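PDB 5OLT: cellulose biosynthesis protein BcsG from Salmonella typhimurium LT2, which is required for cellulose biosynthesis; its extramembrane domain, described here, belongs to the alkaline phosphatase family and binds zinc. Local coordinates for residues A[146-151]-A[214-219]; A[193-198]-A[243-248]. One frame throughout, in Å; residues are numbered along the deposited sequence. Where two conformers were deposited one is given.

Interaction 1: residues A[146-151]-A[214-219]; sequences MMDHNG and FNLLPL
In the conformer given, Met146 sets CG opposite its backbone N (chi1 -168°) and then bends at chi3, which carries CE over one face of the Phe214 ring, 3.8 Å from the centroid; SD stands farther above the same face, a Met-aromatic contact. Leu216 CD1 lies over the centre of the opposite face, so the phenyl is sandwiched. Asp148, with CG between N and the carbonyl carbon (chi1 64°), turns its carboxylate across to the chain beyond strand 210-216. There OD1 accepts Leu217 N through its syn lone pair at 2.9 Å, and also His149 ND1, a longer bond of 3.3 Å near the imidazole plane. Leu217 CD2 packs on a face of that imidazole, 4.0 Å from its centroid. Strand 142-147, outermost in the central mixed sheet, pairs in parallel with 210-216 through Asn215 N to Met146 O (3.0 Å) and Asp148 N to Asn215 O (3.2 Å). Asn215 ND2 donates a hydrogen bond to OE2 of the zinc ligand Glu266, making Asn215 second-shell. Leu217 N thus ties one strand end to the loop after the other, while His149 orients the carboxylate; both donors would stabilise negative charge on Asp148, although nearby Asp191 probably opposes this.

Interaction 2: residues A[193-198]-A[243-248]; sequences AVLNRW and DELDAF
Helices 191-203 and 234-255 pack side by side over the central mixed sheet and run nearly parallel here, their short segments crossing at -21° with axes 10.3 Å apart at closest approach, and the nearest CA pair is Leu195 with Phe248 at 7.1 Å. Across that spacing the Phe248 ring does most of the bridging. Its CG stands opposite the backbone N (chi1 -171°), extending the phenyl toward helix 191-203, where one face settles on Leu195. CB of Leu195 sits over the middle of the ring, 3.5 Å from the centroid and only 8° off the normal, a well-centred CH-pi contact. Both methyls of Leu195 also meet the phenyl: Leu195 CD1 approaches Phe248 CG, and Leu195 CD2 lies 3.8 Å from Phe248 CE2. Leu195 CD1 reaches Leu245 as well, touching its CD2 at 3.9 Å; although the CB of Leu245 points away from the other helix, the end of its side chain returns to the interface. Around the rim of the phenyl, Asn196 OD1 lies near the ring plane, 3.7 Å from Phe248 CE1, while Trp198 CE3 meets Phe248 CZ at 3.8 Å, the two side chains crossing at about a right angle. The indole NE1 is hydrogen-bonded to Thr212 OG1 of strand 210-216, which helps fix the ring's rotation. Leu192 and Leu199, about one helical turn before and after Leu195, touch Phe248 too. No hydrogen bond joins the two segments: cohesion is apolar and dispersive, with the oxygen of Asn196 at the ring edge, where it would meet the weakly positive C-H rim of the phenyl.

How the interactions relate
Interactions 1 and 2 have centres 13 Å apart and share one apolar layer, in which helix 191-203 packs on strands 142-147 and 210-216. Val194 CG1 touches Phe214 CE1 at 3.6 Å and, in the Met146 conformer given, Met146 CG at 3.5 Å; in that conformer Trp198 CB lies 3.6 Å from Met146 SD. Leu195 CD2 meets Phe214 CE2 at 3.6 Å, so Leu195 connects the phenyl of Phe214 with that of Phe248. Helix 191-203, strand 210-216 and helix 234-255 are consecutive elements. The zinc site adjoins interaction 1: the Leu217 side chain is about 5 Å from the metal, whereas interaction 2 joins two helices on the same face of the sheet, that of Phe214 and Leu216.

Interaction 1: residues A[146-151]-A[214-219]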
ATOM      1  N   MET A 146       8.464  12.489   0.786  0.70 11.23           N
ATOM      2  CA  MET A 146       9.514  12.363  -0.179  0.70 11.43           C
ATOM      3  C   MET A 146       8.895  11.903  -1.476  0.70 10.86           C
ATOM      4  O   MET A 146       7.978  11.049  -1.459  0.70 11.24           O
ATOM      5  CB  MET A 146      10.474  11.290   0.351  0.70 14.71           C
ATOM      6  CG  MET A 146      11.781  11.197  -0.365  0.70 16.63           C
ATOM      7  SD  MET A 146      12.982  10.403   0.729  0.70 14.16           S
ATOM      8  CE  MET A 146      12.600   8.679   0.568  0.70 13.00           C
ATOM      9  N   MET A 147       9.398  12.413  -2.607  0.70 10.20           N
ATOM     10  CA  MET A 147       8.926  11.904  -3.911  0.70 10.47           C
ATOM     11  C   MET A 147      10.087  11.860  -4.876  0.70  9.98           C
ATOM     12  O   MET A 147      11.091  12.592  -4.699  0.70 11.75           O
ATOM     13  CB  MET A 147       7.807  12.786  -4.501  0.70 11.29           C
ATOM     14  CG  MET A 147       6.566  12.856  -3.631  0.70 12.01           C
ATOM     15  SD  MET A 147       5.156  13.616  -4.444  0.70 13.21           S
ATOM     16  CE  MET A 147       3.987  13.597  -3.067  0.70 16.15           C
ATOM     17  N   ASP A 148       9.961  11.038  -5.920  1.00 10.26           N
ATOM     18  CA  ASP A 148      10.943  11.094  -7.000  1.00  9.82           C
ATOM     19  C   ASP A 148      10.437  11.976  -8.151  1.00 10.37           C
ATOM     20  O   ASP A 148      10.949  11.916  -9.259  1.00 10.92           O
ATOM     21  CB  ASP A 148      11.378   9.700  -7.454  1.00 10.01           C
ATOM     22  CG  ASP A 148      10.265   8.897  -8.062  1.00 10.62           C
ATOM     23  OD1 ASP A 148       9.188   9.436  -8.342  1.00 11.03           O
ATOM     24  OD2 ASP A 148      10.486   7.655  -8.273  1.00 11.87           O
ATOM     25  N   HIS A 149       9.445  12.824  -7.859  1.00 10.30           N
ATOM     26  CA  HIS A 149       8.867  13.707  -8.857  1.00 10.85           C
ATOM     27  C   HIS A 149       8.275  14.901  -8.130  1.00 11.85           C
ATOM     28  O   HIS A 149       8.254  14.936  -6.902  1.00 12.27           O
ATOM     29  CB  HIS A 149       7.800  12.939  -9.669  1.00 11.75           C
ATOM     30  CG  HIS A 149       6.612  12.502  -8.864  1.00 10.47           C
ATOM     31  ND1 HIS A 149       6.578  11.404  -8.025  1.00 12.26           N
ATOM     32  CD2 HIS A 149       5.385  13.071  -8.788  1.00 10.12           C
ATOM     33  CE1 HIS A 149       5.369  11.317  -7.478  1.00  9.86           C
ATOM     34  NE2 HIS A 149       4.628  12.317  -7.935  1.00 14.86           N
ATOM     35  N   ASN A 150       7.792  15.899  -8.877  1.00 12.27           N
ATOM     36  CA  ASN A 150       7.368  17.120  -8.194  1.00 14.17           C
ATOM     37  C   ASN A 150       5.915  17.102  -7.741  1.00 13.73           C
ATOM     38  O   ASN A 150       5.474  18.061  -7.091  1.00 16.28           O
ATOM     39  CB  ASN A 150       7.690  18.366  -9.042  1.00 16.12           C
ATOM     40  CG  ASN A 150       6.902  18.411 -10.351  1.00 16.18           C
ATOM     41  OD1 ASN A 150       5.842  17.793 -10.477  1.00 16.87           O
ATOM     42  ND2 ASN A 150       7.399  19.180 -11.327  1.00 21.51           N
ATOM     43  N   GLY A 151       5.149  16.050  -8.070  1.00 12.87           N
ATOM     44  CA  GLY A 151       3.746  15.966  -7.585  1.00 13.14           C
ATOM     45  C   GLY A 151       2.755  16.922  -8.228  1.00 14.15           C
ATOM     46  O   GLY A 151       1.617  16.984  -7.781  1.00 15.83           O
ATOM     47  N   PHE A 214       6.942   7.935   0.838  1.00  9.13           N
ATOM     48  CA  PHE A 214       7.733   8.133  -0.371  1.00  9.15           C
ATOM     49  C   PHE A 214       6.925   7.672  -1.586  1.00  8.88           C
ATOM     50  O   PHE A 214       6.563   6.494  -1.646  1.00  9.83           O
ATOM     51  CB  PHE A 214       9.042   7.317  -0.230  1.00  9.14           C
ATOM     52  CG  PHE A 214       9.971   7.314  -1.440  1.00  8.68           C
ATOM     53  CD1 PHE A 214       9.971   8.325  -2.438  1.00  9.04           C
ATOM     54  CD2 PHE A 214      10.895   6.255  -1.579  1.00  9.70           C
ATOM     55  CE1 PHE A 214      10.848   8.279  -3.512  1.00  9.54           C
ATOM     56  CE2 PHE A 214      11.783   6.231  -2.658  1.00  9.78           C
ATOM     57  CZ  PHE A 214      11.761   7.225  -3.627  1.00  9.32           C
ATOM     58  N   ASN A 215       6.623   8.590  -2.522  1.00  8.49           N
ATOM     59  CA  ASN A 215       5.857   8.225  -3.710  1.00  8.11           C
ATOM     60  C   ASN A 215       6.748   8.232  -4.958  1.00  8.32           C
ATOM     61  O   ASN A 215       7.528   9.157  -5.164  1.00  9.70           O
ATOM     62  CB  ASN A 215       4.640   9.155  -3.899  1.00  9.67           C
ATOM     63  CG  ASN A 215       3.796   8.730  -5.065  1.00  9.28           C
ATOM     64  OD1 ASN A 215       3.936   9.263  -6.163  1.00  9.88           O
ATOM     65  ND2 ASN A 215       2.897   7.763  -4.837  1.00  9.86           N
ATOM     66  N   LEU A 216       6.650   7.152  -5.737  1.00  9.73           N
ATOM     67  CA  LEU A 216       7.529   6.878  -6.879  1.00 10.17           C
ATOM     68  C   LEU A 216       6.757   6.733  -8.175  1.00  9.22           C
ATOM     69  O   LEU A 216       5.864   5.899  -8.264  1.00 10.64           O
ATOM     70  CB  LEU A 216       8.299   5.536  -6.681  1.00 11.06           C
ATOM     71  CG  LEU A 216       9.271   5.469  -5.539  1.00 11.06           C
ATOM     72  CD1 LEU A 216       8.527   5.288  -4.231  1.00 12.45           C
ATOM     73  CD2 LEU A 216      10.234   4.309  -5.752  1.00 12.22           C
ATOM     74  N   LEU A 217       7.180   7.478  -9.186  1.00  9.36           N
ATOM     75  CA  LEU A 217       6.525   7.532 -10.484  1.00 11.50           C
ATOM     76  C   LEU A 217       7.226   6.851 -11.699  1.00 10.31           C
ATOM     77  O   LEU A 217       6.699   6.958 -12.808  1.00 11.34           O
ATOM     78  CB  LEU A 217       6.393   9.057 -10.822  1.00 14.20           C
ATOM     79  CG  LEU A 217       5.254   9.477 -11.725  1.00 16.41           C
ATOM     80  CD1 LEU A 217       3.914   9.186 -11.045  1.00 21.34           C
ATOM     81  CD2 LEU A 217       5.372  10.958 -12.071  1.00 21.58           C
ATOM     82  N   PRO A 218       8.377   6.143 -11.534  1.00  9.22           N
ATOM     83  CA  PRO A 218       9.062   5.759 -12.781  1.00  9.68           C
ATOM     84  C   PRO A 218       8.286   4.807 -13.687  1.00  9.64           C
ATOM     85  O   PRO A 218       8.540   4.793 -14.896  1.00 10.09           O
ATOM     86  CB  PRO A 218      10.350   5.108 -12.282  1.00 10.55           C
ATOM     87  CG  PRO A 218       9.980   4.538 -10.960  1.00  9.83           C
ATOM     88  CD  PRO A 218       9.079   5.598 -10.352  1.00  9.02           C
ATOM     89  N   LEU A 219       7.365   4.019 -13.121  1.00  9.07           N
ATOM     90  CA  LEU A 219       6.652   3.024 -13.924  1.00 10.13           C
ATOM     91  C   LEU A 219       5.420   3.612 -14.599  1.00 10.41           C
ATOM     92  O   LEU A 219       4.747   2.916 -15.339  1.00 11.14           O
ATOM     93  CB  LEU A 219       6.271   1.815 -13.062  1.00 10.36           C
ATOM     94  CG  LEU A 219       7.464   1.192 -12.340  1.00  9.74           C
ATOM     95  CD1 LEU A 219       6.960  -0.051 -11.597  1.00 10.36           C
ATOM     96  CD2 LEU A 219       8.650   0.862 -13.253  1.00 11.94           C
TER

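Interaction 2: residues A[193-198]-A[243-248]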
ATOM      1  N   ALA A 193      19.181   7.459  -5.589  1.00 11.70           N
ATOM      2  CA  ALA A 193      19.681   8.760  -5.088  1.00 12.61           C
ATOM      3  C   ALA A 193      18.738   9.376  -4.054  1.00 11.74           C
ATOM      4  O   ALA A 193      19.189   9.888  -3.027  1.00 13.98           O
ATOM      5  CB  ALA A 193      19.906   9.723  -6.232  1.00 13.16           C
ATOM      6  N   VAL A 194      17.422   9.297  -4.304  1.00 11.67           N
ATOM      7  CA  VAL A 194      16.444   9.794  -3.340  1.00 11.12           C
ATOM      8  C   VAL A 194      16.573   9.018  -2.014  1.00 11.61           C
ATOM      9  O   VAL A 194      16.561   9.616  -0.933  1.00 12.32           O
ATOM     10  CB  VAL A 194      15.002   9.643  -3.890  1.00 11.46           C
ATOM     11  CG1 VAL A 194      13.979  10.000  -2.828  1.00 13.57           C
ATOM     12  CG2 VAL A 194      14.780  10.542  -5.106  1.00 13.09           C
ATOM     13  N   LEU A 195      16.706   7.693  -2.091  1.00 11.29           N
ATOM     14  CA  LEU A 195      16.746   6.851  -0.890  1.00 11.00           C
ATOM     15  C   LEU A 195      18.058   7.085  -0.138  1.00 12.50           C
ATOM     16  O   LEU A 195      18.050   7.095   1.084  1.00 12.43           O
ATOM     17  CB  LEU A 195      16.582   5.369  -1.253  1.00 11.17           C
ATOM     18  CG  LEU A 195      15.144   5.023  -1.633  1.00  9.44           C
ATOM     19  CD1 LEU A 195      15.138   3.712  -2.438  1.00 12.04           C
ATOM     20  CD2 LEU A 195      14.273   4.895  -0.368  1.00 11.11           C
ATOM     21  N   ASN A 196      19.163   7.237  -0.856  1.00 12.92           N
ATOM     22  CA  ASN A 196      20.443   7.491  -0.179  1.00 13.58           C
ATOM     23  C   ASN A 196      20.456   8.846   0.533  1.00 14.05           C
ATOM     24  O   ASN A 196      21.040   8.971   1.628  1.00 15.62           O
ATOM     25  CB  ASN A 196      21.593   7.366  -1.148  1.00 14.42           C
ATOM     26  CG  ASN A 196      22.022   5.922  -1.331  1.00 16.61           C
ATOM     27  OD1 ASN A 196      21.876   5.086  -0.430  1.00 23.33           O
ATOM     28  ND2 ASN A 196      22.576   5.623  -2.494  1.00 19.61           N
ATOM     29  N   ARG A 197      19.804   9.836  -0.060  1.00 13.70           N
ATOM     30  CA  ARG A 197      19.660  11.148   0.580  1.00 14.11           C
ATOM     31  C   ARG A 197      18.835  11.012   1.859  1.00 14.40           C
ATOM     32  O   ARG A 197      19.160  11.561   2.906  1.00 15.44           O
ATOM     33  CB  ARG A 197      19.044  12.159  -0.399  1.00 14.89           C
ATOM     34  CG  ARG A 197      18.718  13.492   0.281  1.00 16.30           C
ATOM     35  CD  ARG A 197      18.328  14.554  -0.725  1.00 16.32           C
ATOM     36  NE  ARG A 197      19.470  14.931  -1.576  1.00 18.90           N
ATOM     37  CZ  ARG A 197      19.449  15.894  -2.493  1.00 18.43           C
ATOM     38  NH1 ARG A 197      18.355  16.620  -2.696  1.00 17.84           N
ATOM     39  NH2 ARG A 197      20.560  16.150  -3.195  1.00 20.10           N
ATOM     40  N   TRP A 198      17.749  10.231   1.801  1.00 14.01           N
ATOM     41  CA  TRP A 198      16.951   9.959   2.979  1.00 13.36           C
ATOM     42  C   TRP A 198      17.792   9.285   4.081  1.00 13.81           C
ATOM     43  O   TRP A 198      17.730   9.675   5.258  1.00 15.52           O
ATOM     44  CB  TRP A 198      15.768   9.060   2.568  1.00 14.34           C
ATOM     45  CG  TRP A 198      14.941   8.572   3.703  1.00 12.72           C
ATOM     46  CD1 TRP A 198      13.912   9.237   4.296  1.00 13.80           C
ATOM     47  CD2 TRP A 198      15.089   7.344   4.412  1.00 12.92           C
ATOM     48  NE1 TRP A 198      13.405   8.507   5.330  1.00 13.70           N
ATOM     49  CE2 TRP A 198      14.105   7.332   5.436  1.00 12.31           C
ATOM     50  CE3 TRP A 198      15.945   6.242   4.280  1.00 14.51           C
ATOM     51  CZ2 TRP A 198      13.951   6.260   6.313  1.00 14.79           C
ATOM     52  CZ3 TRP A 198      15.807   5.189   5.170  1.00 16.22           C
ATOM     53  CH2 TRP A 198      14.821   5.211   6.180  1.00 15.59           C
ATOM     54  N   ASP A 243      16.166  -3.302  -9.096  1.00  9.64           N
ATOM     55  CA  ASP A 243      17.608  -3.335  -8.799  1.00  9.67           C
ATOM     56  C   ASP A 243      18.021  -2.211  -7.852  1.00  9.56           C
ATOM     57  O   ASP A 243      18.836  -2.447  -6.931  1.00  9.99           O
ATOM     58  CB  ASP A 243      18.404  -3.238 -10.107  1.00 10.65           C
ATOM     59  CG  ASP A 243      18.421  -4.572 -10.892  1.00 12.65           C
ATOM     60  OD1 ASP A 243      18.101  -5.644 -10.306  1.00 14.71           O
ATOM     61  OD2 ASP A 243      18.777  -4.508 -12.105  1.00 16.16           O
ATOM     62  N   GLU A 244      17.415  -1.019  -8.006  1.00  9.52           N
ATOM     63  CA  GLU A 244      17.746   0.069  -7.100  1.00  9.92           C
ATOM     64  C   GLU A 244      17.194  -0.177  -5.701  1.00 10.22           C
ATOM     65  O   GLU A 244      17.885   0.108  -4.730  1.00 10.53           O
ATOM     66  CB  GLU A 244      17.294   1.407  -7.658  1.00 10.88           C
ATOM     67  CG  GLU A 244      18.154   1.821  -8.840  1.00 11.70           C
ATOM     68  CD  GLU A 244      17.983   3.272  -9.237  1.00 12.72           C
ATOM     69  OE1 GLU A 244      17.019   3.955  -8.815  1.00 14.36           O
ATOM     70  OE2 GLU A 244      18.852   3.743 -10.028  1.00 13.87           O
ATOM     71  N   LEU A 245      15.970  -0.700  -5.603  1.00  9.69           N
ATOM     72  CA  LEU A 245      15.427  -1.012  -4.277  1.00 10.91           C
ATOM     73  C   LEU A 245      16.265  -2.087  -3.595  1.00 11.55           C
ATOM     74  O   LEU A 245      16.560  -1.968  -2.401  1.00 11.81           O
ATOM     75  CB  LEU A 245      13.965  -1.443  -4.377  1.00 11.60           C
ATOM     76  CG  LEU A 245      12.994  -0.344  -4.814  1.00 11.04           C
ATOM     77  CD1 LEU A 245      11.609  -0.965  -4.997  1.00 12.70           C
ATOM     78  CD2 LEU A 245      12.957   0.801  -3.796  1.00 15.23           C
ATOM     79  N   ASP A 246      16.670  -3.115  -4.336  0.70 11.46           N
ATOM     80  CA  ASP A 246      17.494  -4.149  -3.736  0.70 13.85           C
ATOM     81  C   ASP A 246      18.844  -3.628  -3.292  0.70 11.73           C
ATOM     82  O   ASP A 246      19.320  -3.998  -2.213  0.70 13.34           O
ATOM     83  CB  ASP A 246      17.648  -5.322  -4.705  0.70 16.32           C
ATOM     84  CG  ASP A 246      17.747  -6.642  -3.993  0.70 18.31           C
ATOM     85  OD1 ASP A 246      16.985  -6.866  -3.010  0.70 18.66           O
ATOM     86  OD2 ASP A 246      18.588  -7.449  -4.418  0.70 21.66           O
ATOM     87  N   ALA A 247      19.448  -2.742  -4.081  1.00 11.76           N
ATOM     88  CA  ALA A 247      20.711  -2.109  -3.727  1.00 12.38           C
ATOM     89  C   ALA A 247      20.513  -1.292  -2.453  1.00 13.42           C
ATOM     90  O   ALA A 247      21.349  -1.356  -1.545  1.00 15.03           O
ATOM     91  CB  ALA A 247      21.224  -1.252  -4.859  1.00 13.02           C
ATOM     92  N   PHE A 248      19.401  -0.563  -2.358  1.00 11.67           N
ATOM     93  CA  PHE A 248      19.138   0.173  -1.161  1.00 12.59           C
ATOM     94  C   PHE A 248      18.909  -0.711   0.057  1.00 12.04           C
ATOM     95  O   PHE A 248      19.388  -0.379   1.148  1.00 13.06           O
ATOM     96  CB  PHE A 248      17.962   1.138  -1.351  1.00 12.60           C
ATOM     97  CG  PHE A 248      17.818   2.042  -0.186  1.00 13.41           C
ATOM     98  CD1 PHE A 248      18.868   2.954   0.091  1.00 15.72           C
ATOM     99  CD2 PHE A 248      16.726   1.970   0.649  1.00 14.77           C
ATOM    100  CE1 PHE A 248      18.808   3.806   1.158  1.00 15.27           C
ATOM    101  CE2 PHE A 248      16.665   2.849   1.778  1.00 14.74           C
ATOM    102  CZ  PHE A 248      17.724   3.736   2.022  1.00 15.82           C
TER